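Local coordinates for protein HTH-type transcriptional regulator cbl (Escherichia coli K12, PDB 2FYI) that may serve as an accessory regulator within the cys regulon, as a DNA-binding LysR-type transcription factor whose cofactor-binding domain forms this chain, at residues W87-L92 with S126-A131; T21-R26 with G121-S126; H95-T100 with A111-I116; V80-F85 with E219-Q224. All coordinates share one frame; numbering follows the deposited sequence.

Contact 1: W87-L92 with S126-A131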
loop_
_atom_site.group_PDB
_atom_site.type_symbol
_atom_site.label_atom_id
_atom_site.label_comp_id
_atom_site.label_asym_id
_atom_site.label_seq_id
_atom_site.Cartn_x
_atom_site.Cartn_y
_atom_site.Cartn_z
ATOM N N TRP A 87 -18.927 4.342 5.258
ATOM C CA TRP A 87 -18.531 4.482 3.864
ATOM C C TRP A 87 -18.884 3.284 3.024
ATOM O O TRP A 87 -19.077 2.181 3.551
ATOM C CB TRP A 87 -17.051 4.706 3.774
ATOM C CG TRP A 87 -16.244 3.586 4.267
ATOM C CD1 TRP A 87 -15.810 3.395 5.534
ATOM C CD2 TRP A 87 -15.723 2.493 3.490
ATOM N NE1 TRP A 87 -15.038 2.256 5.607
ATOM C CE2 TRP A 87 -14.967 1.685 4.363
ATOM C CE3 TRP A 87 -15.819 2.123 2.137
ATOM C CZ2 TRP A 87 -14.307 0.523 3.927
ATOM C CZ3 TRP A 87 -15.162 0.972 1.709
ATOM C CH2 TRP A 87 -14.422 0.183 2.604
ATOM N N HIS A 88 -18.958 3.515 1.714
ATOM C CA HIS A 88 -19.371 2.499 0.756
ATOM C C HIS A 88 -18.354 2.324 -0.338
ATOM O O HIS A 88 -17.583 3.237 -0.652
ATOM C CB HIS A 88 -20.637 2.939 0.058
ATOM C CG HIS A 88 -21.868 2.799 0.883
ATOM N ND1 HIS A 88 -22.666 1.678 0.835
ATOM C CD2 HIS A 88 -22.458 3.645 1.757
ATOM C CE1 HIS A 88 -23.692 1.830 1.652
ATOM N NE2 HIS A 88 -23.590 3.015 2.220
ATOM N N HIS A 89 -18.386 1.164 -0.976
ATOM C CA HIS A 89 -17.566 0.971 -2.163
ATOM C C HIS A 89 -18.206 1.621 -3.365
ATOM O O HIS A 89 -19.437 1.681 -3.493
ATOM C CB HIS A 89 -17.397 -0.497 -2.467
ATOM C CG HIS A 89 -16.599 -1.232 -1.448
ATOM N ND1 HIS A 89 -17.172 -2.098 -0.543
ATOM C CD2 HIS A 89 -15.274 -1.225 -1.185
ATOM C CE1 HIS A 89 -16.230 -2.596 0.235
ATOM N NE2 HIS A 89 -15.068 -2.087 -0.138
ATOM N N SER A 90 -17.384 2.097 -4.275
ATOM C CA SER A 90 -17.946 2.449 -5.545
ATOM C C SER A 90 -17.186 1.793 -6.711
ATOM O O SER A 90 -16.189 1.097 -6.515
ATOM C CB SER A 90 -18.170 3.957 -5.672
ATOM O OG SER A 90 -16.963 4.666 -5.806
ATOM N N LEU A 91 -17.708 1.945 -7.922
ATOM C CA LEU A 91 -17.192 1.170 -9.044
ATOM C C LEU A 91 -16.357 2.097 -9.889
ATOM O O LEU A 91 -16.827 3.153 -10.305
ATOM C CB LEU A 91 -18.350 0.558 -9.844
ATOM C CG LEU A 91 -17.980 -0.413 -10.969
ATOM C CD1 LEU A 91 -17.187 -1.557 -10.431
ATOM C CD2 LEU A 91 -19.193 -0.950 -11.653
ATOM N N LEU A 92 -15.102 1.727 -10.114
ATOM C CA LEU A 92 -14.183 2.572 -10.902
ATOM C C LEU A 92 -13.938 2.003 -12.308
ATOM O O LEU A 92 -13.431 0.903 -12.455
ATOM C CB LEU A 92 -12.859 2.744 -10.153
ATOM C CG LEU A 92 -11.776 3.656 -10.737
ATOM C CD1 LEU A 92 -12.256 5.073 -10.773
ATOM C CD2 LEU A 92 -10.482 3.561 -9.932
ATOM N N SER A 126 -15.457 -8.108 2.379
ATOM C CA SER A 126 -16.492 -9.076 2.661
ATOM C C SER A 126 -17.873 -8.515 2.371
ATOM O O SER A 126 -18.808 -9.276 2.163
ATOM C CB SER A 126 -16.417 -9.550 4.094
ATOM O OG SER A 126 -16.492 -8.411 4.898
ATOM N N ARG A 127 -18.015 -7.199 2.360
ATOM C CA ARG A 127 -19.270 -6.644 1.899
ATOM C C ARG A 127 -19.429 -6.987 0.438
ATOM O O ARG A 127 -20.542 -7.254 -0.008
ATOM C CB ARG A 127 -19.337 -5.138 2.062
ATOM C CG ARG A 127 -19.098 -4.685 3.443
ATOM C CD ARG A 127 -20.197 -5.109 4.275
ATOM N NE ARG A 127 -19.658 -5.508 5.560
ATOM C CZ ARG A 127 -19.613 -4.728 6.639
ATOM N NH1 ARG A 127 -20.071 -3.480 6.612
ATOM N NH2 ARG A 127 -19.113 -5.203 7.761
ATOM N N ILE A 128 -18.316 -6.981 -0.300
ATOM C CA ILE A 128 -18.322 -7.375 -1.699
ATOM C C ILE A 128 -18.647 -8.874 -1.874
ATOM O O ILE A 128 -19.576 -9.228 -2.586
ATOM C CB ILE A 128 -16.995 -6.998 -2.399
ATOM C CG1 ILE A 128 -16.779 -5.483 -2.367
ATOM C CG2 ILE A 128 -16.961 -7.506 -3.849
ATOM C CD1 ILE A 128 -15.353 -5.057 -2.755
ATOM N N ASP A 129 -17.901 -9.747 -1.212
ATOM C CA ASP A 129 -18.155 -11.157 -1.342
ATOM C C ASP A 129 -19.604 -11.492 -0.969
ATOM O O ASP A 129 -20.294 -12.235 -1.687
ATOM C CB ASP A 129 -17.182 -11.935 -0.470
ATOM C CG ASP A 129 -15.765 -12.030 -1.080
ATOM O OD1 ASP A 129 -15.547 -11.711 -2.288
ATOM O OD2 ASP A 129 -14.844 -12.447 -0.345
ATOM N N ASP A 130 -20.076 -10.949 0.150
ATOM C CA ASP A 130 -21.417 -11.266 0.631
ATOM C C ASP A 130 -22.504 -10.782 -0.291
ATOM O O ASP A 130 -23.517 -11.446 -0.486
ATOM C CB ASP A 130 -21.642 -10.643 1.982
ATOM C CG ASP A 130 -20.777 -11.271 3.042
ATOM O OD1 ASP A 130 -20.082 -12.267 2.692
ATOM O OD2 ASP A 130 -20.794 -10.773 4.209
ATOM N N ALA A 131 -22.307 -9.595 -0.846
ATOM C CA ALA A 131 -23.263 -9.084 -1.790
ATOM C C ALA A 131 -23.401 -10.122 -2.902
ATOM O O ALA A 131 -24.520 -10.549 -3.183
ATOM C CB ALA A 131 -22.818 -7.774 -2.329
#
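His89 of strand 79-94 lays one face of its imidazole against Ile128 of helix 125-134, and this pair carries most of the contact. The Ile128 methyl CD1 stands 3.9 Å from the His89 ring centroid, only 7° off the ring normal, a CH-pi contact; CG1 follows it over the same face, 3.9 Å from His89 ND1. Chi1 of Ile128 is -61°, which sets CG1 beside the backbone N and CG2 anti to it, so that the longer branch reaches the ring. Trp87 CZ3 lies 3.5 Å above the opposite face, near the rim, and the imidazole is thus sandwiched. His89 NE2 is hydrogen-bonded to Thr123 O, which fixes the ring's rotation. Beyond this tight centre the contact thins out: Arg127 offers its CB to the His89 ring edge, 4.4 Å from CE1, while its guanidinium leads away toward Ala188 O, a weak bond, on the more exposed side. With His89 cut back to an alanine, Ile128 CD1 and Trp87 CZ3 would probably face a gap and Thr123 O would lose its partner. Such helix-on-sheet packing belongs to the second alpha/beta lobe of the type II periplasmic-binding-protein fold, here on strand 79-94, which passes between the lobes.

Contact 2: T21-R26 with G121-S126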
loop_
_atom_site.group_PDB
_atom_site.type_symbol
_atom_site.label_atom_id
_atom_site.label_comp_id
_atom_site.label_asym_id
_atom_site.label_seq_id
_atom_site.Cartn_x
_atom_site.Cartn_y
_atom_site.Cartn_z
ATOM N N THR A 21 -4.334 2.040 8.406
ATOM C CA THR A 21 -4.279 1.458 7.054
ATOM C C THR A 21 -4.046 2.498 5.976
ATOM O O THR A 21 -4.208 3.696 6.217
ATOM C CB THR A 21 -5.622 0.781 6.708
ATOM O OG1 THR A 21 -6.704 1.734 6.845
ATOM C CG2 THR A 21 -5.859 -0.371 7.643
ATOM N N HIS A 22 -3.709 2.027 4.781
ATOM C CA HIS A 22 -3.482 2.881 3.633
ATOM C C HIS A 22 -4.669 3.786 3.410
ATOM O O HIS A 22 -4.530 4.999 3.169
ATOM C CB HIS A 22 -3.281 2.007 2.398
ATOM C CG HIS A 22 -3.143 2.789 1.127
ATOM N ND1 HIS A 22 -4.233 3.260 0.416
ATOM C CD2 HIS A 22 -2.042 3.192 0.447
ATOM C CE1 HIS A 22 -3.805 3.921 -0.642
ATOM N NE2 HIS A 22 -2.482 3.898 -0.643
ATOM N N THR A 23 -5.853 3.187 3.502
ATOM C CA THR A 23 -7.071 3.927 3.221
ATOM C C THR A 23 -7.200 5.197 4.068
ATOM O O THR A 23 -7.414 6.275 3.534
ATOM C CB THR A 23 -8.373 3.099 3.420
ATOM O OG1 THR A 23 -8.263 1.803 2.822
ATOM C CG2 THR A 23 -9.532 3.835 2.803
ATOM N N GLN A 24 -7.099 5.089 5.391
ATOM C CA GLN A 24 -7.329 6.288 6.190
ATOM C C GLN A 24 -6.098 7.185 6.137
ATOM O O GLN A 24 -6.233 8.389 6.061
ATOM C CB GLN A 24 -7.792 5.978 7.634
ATOM C CG GLN A 24 -8.075 4.490 7.955
ATOM C CD GLN A 24 -9.326 3.899 7.281
ATOM O OE1 GLN A 24 -10.074 4.578 6.556
ATOM N NE2 GLN A 24 -9.557 2.613 7.531
ATOM N N ALA A 25 -4.908 6.604 6.110
ATOM C CA ALA A 25 -3.733 7.411 6.040
ATOM C C ALA A 25 -3.820 8.400 4.856
ATOM O O ALA A 25 -3.433 9.573 4.970
ATOM C CB ALA A 25 -2.543 6.527 5.952
ATOM N N ARG A 26 -4.368 7.947 3.737
ATOM C CA ARG A 26 -4.433 8.799 2.577
ATOM C C ARG A 26 -5.659 9.669 2.486
ATOM O O ARG A 26 -5.588 10.800 2.024
ATOM C CB ARG A 26 -4.401 7.959 1.322
ATOM C CG ARG A 26 -3.133 7.228 1.194
ATOM C CD ARG A 26 -2.707 7.180 -0.188
ATOM N NE ARG A 26 -2.303 8.482 -0.668
ATOM C CZ ARG A 26 -2.233 8.745 -1.969
ATOM N NH1 ARG A 26 -2.553 7.791 -2.848
ATOM N NH2 ARG A 26 -1.841 9.934 -2.394
ATOM N N GLY A 121 -10.207 -9.665 3.930
ATOM C CA GLY A 121 -9.780 -9.194 5.231
ATOM C C GLY A 121 -9.568 -7.697 5.289
ATOM O O GLY A 121 -9.394 -7.135 6.376
ATOM N N ILE A 122 -9.579 -7.033 4.138
ATOM C CA ILE A 122 -9.232 -5.614 4.116
ATOM C C ILE A 122 -10.084 -4.721 3.204
ATOM O O ILE A 122 -10.512 -5.114 2.111
ATOM C CB ILE A 122 -7.727 -5.377 3.808
ATOM C CG1 ILE A 122 -7.396 -5.751 2.363
ATOM C CG2 ILE A 122 -6.856 -6.136 4.781
ATOM C CD1 ILE A 122 -6.611 -4.718 1.679
ATOM N N THR A 123 -10.286 -3.500 3.687
ATOM C CA THR A 123 -11.172 -2.498 3.093
ATOM C C THR A 123 -12.530 -3.014 2.583
ATOM O O THR A 123 -12.934 -2.811 1.431
ATOM C CB THR A 123 -10.384 -1.645 2.091
ATOM O OG1 THR A 123 -9.184 -1.235 2.741
ATOM C CG2 THR A 123 -11.125 -0.380 1.718
ATOM N N GLY A 124 -13.213 -3.710 3.481
ATOM C CA GLY A 124 -14.599 -4.079 3.285
ATOM C C GLY A 124 -14.866 -5.134 2.246
ATOM O O GLY A 124 -15.952 -5.204 1.712
ATOM N N ARG A 125 -13.877 -5.965 1.976
ATOM C CA ARG A 125 -13.953 -6.944 0.900
ATOM C C ARG A 125 -15.134 -7.869 1.117
ATOM O O ARG A 125 -15.761 -8.351 0.161
ATOM C CB ARG A 125 -12.644 -7.736 0.829
ATOM C CG ARG A 125 -12.716 -8.985 0.018
ATOM C CD ARG A 125 -13.024 -8.711 -1.449
ATOM N NE ARG A 125 -13.229 -9.999 -2.098
ATOM C CZ ARG A 125 -12.263 -10.761 -2.604
ATOM N NH1 ARG A 125 -10.996 -10.369 -2.621
ATOM N NH2 ARG A 125 -12.575 -11.930 -3.109
ATOM N N SER A 126 -15.457 -8.108 2.379
ATOM C CA SER A 126 -16.492 -9.076 2.661
ATOM C C SER A 126 -17.873 -8.515 2.371
ATOM O O SER A 126 -18.808 -9.276 2.163
ATOM C CB SER A 126 -16.417 -9.550 4.094
ATOM O OG SER A 126 -16.492 -8.411 4.898
#
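A single hydrogen bond between two hydroxyls, Thr23 OG1 and Thr123 OG1, 3.2 Å apart, joins the start of helix 22-27 to the turn before helix 125-134. The two ends come from different lobes of the type II periplasmic-binding-protein fold and meet near the centre of the chain, across the interlobe cleft where LysR-type regulators commonly bind their effectors. The carbonyl O of Thr21, the N-cap residue, accepts a hydrogen bond from Ala25 N at 3.0 Å, starting the helix that carries Thr23. On the other side Thr123 and Gly124 both have positive phi, and this turn leads into the helix at Arg125. Residues further along helix 22-27 meet the second subunit: the Ala25 carbonyl O is hydrogen-bonded to Tyr154 of the second subunit, and Arg26 to Thr153 of that subunit. In both threonines OG1 sits beside the backbone N and anti to the carbonyl carbon (chi1 -46° in Thr23, -48° in Thr123), and the methyl Thr123 CG2 lies 3.8 Å from Thr23 OG1.

Contact 3: H95-T100 with A111-I116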
loop_
_atom_site.group_PDB
_atom_site.type_symbol
_atom_site.label_atom_id
_atom_site.label_comp_id
_atom_site.label_asym_id
_atom_site.label_seq_id
_atom_site.Cartn_x
_atom_site.Cartn_y
_atom_site.Cartn_z
ATOM N N HIS A 95 -13.329 5.674 -18.930
ATOM C CA HIS A 95 -14.314 6.627 -19.465
ATOM C C HIS A 95 -15.324 6.022 -20.440
ATOM O O HIS A 95 -16.505 6.400 -20.427
ATOM C CB HIS A 95 -13.647 7.861 -20.113
ATOM C CG HIS A 95 -13.550 9.056 -19.207
ATOM N ND1 HIS A 95 -14.477 9.328 -18.222
ATOM C CD2 HIS A 95 -12.648 10.068 -19.158
ATOM C CE1 HIS A 95 -14.138 10.439 -17.590
ATOM N NE2 HIS A 95 -13.030 10.907 -18.136
ATOM N N ASP A 96 -14.878 5.103 -21.288
ATOM C CA ASP A 96 -15.747 4.622 -22.335
ATOM C C ASP A 96 -16.153 3.155 -22.174
ATOM O O ASP A 96 -16.385 2.464 -23.169
ATOM C CB ASP A 96 -15.150 4.948 -23.722
ATOM C CG ASP A 96 -15.715 6.340 -24.353
ATOM O OD1 ASP A 96 -16.140 7.277 -23.585
ATOM O OD2 ASP A 96 -15.738 6.503 -25.634
ATOM N N HIS A 97 -16.295 2.700 -20.921
ATOM C CA HIS A 97 -16.561 1.298 -20.609
ATOM C C HIS A 97 -18.043 0.970 -20.731
ATOM O O HIS A 97 -18.911 1.771 -20.333
ATOM C CB HIS A 97 -16.038 1.005 -19.199
ATOM C CG HIS A 97 -15.934 -0.450 -18.871
ATOM N ND1 HIS A 97 -17.031 -1.229 -18.568
ATOM C CD2 HIS A 97 -14.856 -1.260 -18.756
ATOM C CE1 HIS A 97 -16.632 -2.462 -18.309
ATOM N NE2 HIS A 97 -15.318 -2.511 -18.419
ATOM N N PRO A 98 -18.348 -0.204 -21.300
ATOM C CA PRO A 98 -19.720 -0.752 -21.352
ATOM C C PRO A 98 -20.570 -0.437 -20.083
ATOM O O PRO A 98 -21.744 -0.068 -20.201
ATOM C CB PRO A 98 -19.464 -2.267 -21.515
ATOM C CG PRO A 98 -18.102 -2.369 -22.193
ATOM C CD PRO A 98 -17.349 -1.091 -21.934
ATOM N N LEU A 99 -19.971 -0.551 -18.898
ATOM C CA LEU A 99 -20.718 -0.350 -17.681
ATOM C C LEU A 99 -21.267 1.077 -17.531
ATOM O O LEU A 99 -22.230 1.312 -16.787
ATOM C CB LEU A 99 -19.859 -0.775 -16.491
ATOM C CG LEU A 99 -19.909 -2.303 -16.412
ATOM C CD1 LEU A 99 -19.101 -2.849 -15.247
ATOM C CD2 LEU A 99 -21.337 -2.767 -16.336
ATOM N N THR A 100 -20.662 2.013 -18.250
ATOM C CA THR A 100 -21.096 3.403 -18.208
ATOM C C THR A 100 -22.301 3.559 -19.094
ATOM O O THR A 100 -22.976 4.589 -19.059
ATOM C CB THR A 100 -20.015 4.395 -18.738
ATOM O OG1 THR A 100 -19.833 4.210 -20.144
ATOM C CG2 THR A 100 -18.702 4.196 -18.062
ATOM N N ALA A 111 -20.829 -8.787 -12.188
ATOM C CA ALA A 111 -20.133 -10.050 -11.953
ATOM C C ALA A 111 -19.472 -10.644 -13.209
ATOM O O ALA A 111 -18.599 -11.505 -13.116
ATOM C CB ALA A 111 -21.042 -11.043 -11.292
ATOM N N LYS A 112 -19.903 -10.163 -14.373
ATOM C CA LYS A 112 -19.399 -10.591 -15.672
ATOM C C LYS A 112 -17.998 -10.134 -15.942
ATOM O O LYS A 112 -17.343 -10.729 -16.789
ATOM C CB LYS A 112 -20.261 -10.052 -16.783
ATOM C CG LYS A 112 -21.662 -10.496 -16.628
ATOM C CD LYS A 112 -22.392 -10.477 -17.959
ATOM C CE LYS A 112 -23.916 -10.604 -17.777
ATOM N NZ LYS A 112 -24.286 -11.759 -16.873
ATOM N N TRP A 113 -17.512 -9.100 -15.258
ATOM C CA TRP A 113 -16.224 -8.512 -15.661
ATOM C C TRP A 113 -15.097 -8.870 -14.718
ATOM O O TRP A 113 -15.344 -9.226 -13.554
ATOM C CB TRP A 113 -16.342 -7.012 -15.721
ATOM C CG TRP A 113 -17.480 -6.608 -16.529
ATOM C CD1 TRP A 113 -18.830 -6.604 -16.169
ATOM C CD2 TRP A 113 -17.419 -6.157 -17.853
ATOM N NE1 TRP A 113 -19.592 -6.172 -17.230
ATOM C CE2 TRP A 113 -18.750 -5.898 -18.275
ATOM C CE3 TRP A 113 -16.370 -5.949 -18.735
ATOM C CZ2 TRP A 113 -19.041 -5.436 -19.519
ATOM C CZ3 TRP A 113 -16.654 -5.522 -19.971
ATOM C CH2 TRP A 113 -17.984 -5.249 -20.363
ATOM N N PRO A 114 -13.847 -8.802 -15.208
ATOM C CA PRO A 114 -12.677 -8.979 -14.328
ATOM C C PRO A 114 -12.648 -7.949 -13.182
ATOM O O PRO A 114 -12.679 -6.777 -13.456
ATOM C CB PRO A 114 -11.491 -8.758 -15.299
ATOM C CG PRO A 114 -12.039 -9.099 -16.631
ATOM C CD PRO A 114 -13.454 -8.604 -16.614
ATOM N N LEU A 115 -12.608 -8.359 -11.921
ATOM C CA LEU A 115 -12.556 -7.364 -10.843
ATOM C C LEU A 115 -11.172 -7.116 -10.316
ATOM O O LEU A 115 -10.340 -8.041 -10.218
ATOM C CB LEU A 115 -13.358 -7.777 -9.653
ATOM C CG LEU A 115 -14.826 -7.730 -9.973
ATOM C CD1 LEU A 115 -15.629 -7.888 -8.663
ATOM C CD2 LEU A 115 -15.145 -6.419 -10.706
ATOM N N ILE A 116 -10.938 -5.861 -9.946
ATOM C CA ILE A 116 -9.719 -5.482 -9.294
ATOM C C ILE A 116 -10.157 -4.879 -7.995
ATOM O O ILE A 116 -10.771 -3.824 -7.962
ATOM C CB ILE A 116 -8.957 -4.452 -10.093
ATOM C CG1 ILE A 116 -8.774 -4.928 -11.516
ATOM C CG2 ILE A 116 -7.600 -4.164 -9.462
ATOM C CD1 ILE A 116 -8.285 -3.829 -12.364
#
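Trp113 reaches out from the turn before strand 115-118 and lays its indole against His97, Pro98 and Leu99. Its CB already points toward segment 95-100, and chi1 of -52° places CG beside the backbone N, turning the ring system along that loop. On the five-membered ring, Trp113 CD1 is 3.9 Å from the methyl Leu99 CD1, which sits over the indole face in a CH-pi contact, 4.0 Å from the ring centroid. NE1 is flanked by the other branch, with Leu99 CD2 3.9 Å away. The contact lies at the far end of the second lobe of the type II periplasmic-binding-protein fold: the loop leaving strand 79-94 and the turn entering strand 115-118 come together beside strand 161-165, whose Ile161 touches His97, Leu99 and Trp113. Further along the indole, His97 CE1 comes over the same face as the leucine methyl, 3.5 Å from Trp113 CE3. The imidazole and the six-membered ring meet obliquely, their planes at 57°. Toward the tip, CZ2 packs on Pro98 CB at 3.8 Å, and CH2, the outermost atom, touches Pro98 CG at 3.4 Å. The imidazole is kept at its angle from within its own segment: Leu99 N donates to His97 ND1 at 3.0 Å, nearly in the ring plane and almost straight, with an N-H...N angle of 175°.

Contact 4: V80-F85 with E219-Q224; sequences VAFPWF and EDIKRQ
Ile221 and Gln224, one helical turn apart, close on Phe82 and Val80 of strand 79-94. Helix 219-224 runs roughly antiparallel to strand 80-85, the axes at 152° and 10.1 Å apart. At its start Glu219 N is bound to Ser217 OG. Ile221 then brings both branches to the phenyl ring: CG1 lies over one face, off toward the rim, and CG2 is 3.7 Å from Phe82 CZ. Lys222 makes a cation-pi contact with Trp206 of helix 203-212. A chi1 of -153° swings Gln224 CG to the far side from its own N, and the chain beyond runs extended, which carries NE2 to 3.7 Å from Phe82 CE2 and 3.8 Å from Val80 CG1; its amide plane is 39° from the ring. Without the phenyl ring, as with a serine here, both Ile221 branches would probably lose their aromatic surface and the Gln224 amide would be freer to turn. Leu209 of helix 203-212 also touches Phe82, and the whole is C-terminal helix packing on the first lobe of a LysR-type effector-binding domain.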
loop_
_atom_site.group_PDB
_atom_site.type_symbol
_atom_site.label_atom_id
_atom_site.label_comp_id
_atom_site.label_asym_id
_atom_site.label_seq_id
_atom_site.Cartn_x
_atom_site.Cartn_y
_atom_site.Cartn_z
ATOM N N VAL A 80 -11.244 -1.650 22.616
ATOM C CA VAL A 80 -12.519 -0.951 22.694
ATOM C C VAL A 80 -12.562 -0.030 21.470
ATOM O O VAL A 80 -11.624 0.753 21.267
ATOM C CB VAL A 80 -12.557 -0.054 23.945
ATOM C CG1 VAL A 80 -13.844 0.735 23.997
ATOM C CG2 VAL A 80 -12.379 -0.872 25.208
ATOM N N ALA A 81 -13.621 -0.096 20.668
ATOM C CA ALA A 81 -13.623 0.646 19.426
ATOM C C ALA A 81 -14.813 1.571 19.316
ATOM O O ALA A 81 -15.921 1.228 19.725
ATOM C CB ALA A 81 -13.584 -0.302 18.266
ATOM N N PHE A 82 -14.579 2.753 18.751
ATOM C CA PHE A 82 -15.649 3.712 18.525
ATOM C C PHE A 82 -15.736 3.972 17.041
ATOM O O PHE A 82 -14.709 4.017 16.350
ATOM C CB PHE A 82 -15.341 5.020 19.227
ATOM C CG PHE A 82 -14.992 4.871 20.672
ATOM C CD1 PHE A 82 -13.700 4.558 21.062
ATOM C CD2 PHE A 82 -15.941 5.088 21.660
ATOM C CE1 PHE A 82 -13.361 4.442 22.436
ATOM C CE2 PHE A 82 -15.608 4.971 23.031
ATOM C CZ PHE A 82 -14.320 4.646 23.407
ATOM N N PRO A 83 -16.968 4.151 16.553
ATOM C CA PRO A 83 -17.259 4.444 15.140
ATOM C C PRO A 83 -16.809 5.849 14.748
ATOM O O PRO A 83 -17.141 6.818 15.416
ATOM C CB PRO A 83 -18.783 4.282 15.055
ATOM C CG PRO A 83 -19.275 4.381 16.452
ATOM C CD PRO A 83 -18.171 4.061 17.398
ATOM N N TRP A 84 -16.036 5.957 13.689
ATOM C CA TRP A 84 -15.648 7.262 13.222
ATOM C C TRP A 84 -16.611 7.778 12.140
ATOM O O TRP A 84 -17.243 8.818 12.326
ATOM C CB TRP A 84 -14.200 7.270 12.791
ATOM C CG TRP A 84 -13.736 8.579 12.341
ATOM C CD1 TRP A 84 -14.369 9.785 12.494
ATOM C CD2 TRP A 84 -12.504 8.848 11.680
ATOM N NE1 TRP A 84 -13.604 10.786 11.966
ATOM C CE2 TRP A 84 -12.452 10.237 11.453
ATOM C CE3 TRP A 84 -11.438 8.047 11.256
ATOM C CZ2 TRP A 84 -11.379 10.841 10.805
ATOM C CZ3 TRP A 84 -10.374 8.649 10.621
ATOM C CH2 TRP A 84 -10.357 10.033 10.392
ATOM N N PHE A 85 -16.755 7.055 11.038
ATOM C CA PHE A 85 -17.779 7.378 10.048
ATOM C C PHE A 85 -18.089 6.140 9.211
ATOM O O PHE A 85 -17.381 5.132 9.302
ATOM C CB PHE A 85 -17.341 8.534 9.153
ATOM C CG PHE A 85 -16.086 8.257 8.417
ATOM C CD1 PHE A 85 -16.115 7.559 7.216
ATOM C CD2 PHE A 85 -14.848 8.635 8.957
ATOM C CE1 PHE A 85 -14.939 7.264 6.533
ATOM C CE2 PHE A 85 -13.647 8.339 8.280
ATOM C CZ PHE A 85 -13.694 7.646 7.060
ATOM N N GLU A 219 -15.440 12.386 28.174
ATOM C CA GLU A 219 -15.860 11.650 29.366
ATOM C C GLU A 219 -16.452 10.308 29.007
ATOM O O GLU A 219 -16.230 9.319 29.687
ATOM C CB GLU A 219 -16.854 12.459 30.203
ATOM C CG GLU A 219 -16.230 13.661 30.911
ATOM C CD GLU A 219 -15.291 14.438 29.982
ATOM O OE1 GLU A 219 -15.662 14.635 28.783
ATOM O OE2 GLU A 219 -14.175 14.822 30.437
ATOM N N ASP A 220 -17.198 10.262 27.922
ATOM C CA ASP A 220 -17.828 9.011 27.544
ATOM C C ASP A 220 -16.792 8.029 27.007
ATOM O O ASP A 220 -16.886 6.816 27.243
ATOM C CB ASP A 220 -18.959 9.261 26.538
ATOM C CG ASP A 220 -19.719 10.552 26.829
ATOM O OD1 ASP A 220 -20.317 10.686 27.932
ATOM O OD2 ASP A 220 -19.702 11.440 25.950
ATOM N N ILE A 221 -15.799 8.556 26.302
ATOM C CA ILE A 221 -14.710 7.716 25.826
ATOM C C ILE A 221 -13.960 7.088 27.015
ATOM O O ILE A 221 -13.843 5.866 27.097
ATOM C CB ILE A 221 -13.748 8.494 24.891
ATOM C CG1 ILE A 221 -14.465 8.895 23.594
ATOM C CG2 ILE A 221 -12.513 7.658 24.564
ATOM C CD1 ILE A 221 -14.136 10.306 23.121
ATOM N N LYS A 222 -13.482 7.917 27.939
ATOM C CA LYS A 222 -12.779 7.429 29.121
ATOM C C LYS A 222 -13.600 6.417 29.895
ATOM O O LYS A 222 -13.110 5.358 30.270
ATOM C CB LYS A 222 -12.448 8.582 30.055
ATOM C CG LYS A 222 -11.289 9.436 29.633
ATOM C CD LYS A 222 -11.154 10.603 30.600
ATOM C CE LYS A 222 -9.926 11.434 30.293
ATOM N NZ LYS A 222 -9.724 12.465 31.329
ATOM N N ARG A 223 -14.859 6.754 30.140
ATOM C CA ARG A 223 -15.736 5.951 30.978
ATOM C C ARG A 223 -15.846 4.550 30.445
ATOM O O ARG A 223 -15.870 3.582 31.185
ATOM C CB ARG A 223 -17.115 6.574 30.979
ATOM C CG ARG A 223 -17.976 6.223 32.168
ATOM C CD ARG A 223 -19.316 6.982 32.054
ATOM N NE ARG A 223 -19.115 8.424 31.838
ATOM C CZ ARG A 223 -19.010 9.342 32.810
ATOM N NH1 ARG A 223 -19.103 8.998 34.096
ATOM N NH2 ARG A 223 -18.821 10.623 32.493
ATOM N N GLN A 224 -15.896 4.467 29.132
ATOM C CA GLN A 224 -16.171 3.231 28.431
ATOM C C GLN A 224 -14.933 2.386 28.157
ATOM O O GLN A 224 -15.014 1.172 28.084
ATOM C CB GLN A 224 -16.856 3.584 27.137
ATOM C CG GLN A 224 -17.745 2.526 26.622
ATOM C CD GLN A 224 -18.040 2.785 25.180
ATOM O OE1 GLN A 224 -18.757 3.732 24.847
ATOM N NE2 GLN A 224 -17.448 1.978 24.295
#

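Contacts 1 and 4 are buried and share strand 79-94, which runs from one lobe to the other; their centres are about 26 Å apart, and each packs a helix on a different end of the strand. Contact 2 is partly buried, lies nearest the chain's centre and rests on one polar pair, where contacts 1 and 4 rely mainly on packing round a ring, with the Gln224 amide taking part in contact 4. It shares helix 125-134 with contact 1 and is tied to it by the His89-Thr123 bond and by packing of Trp87 on Thr123. Contact 3, more peripheral and mostly loop against loop, is also aromatic; it joins contact 1 through Leu99 CD1 and Leu91 CD2 and lies about 40 Å, centre to centre, from contact 4.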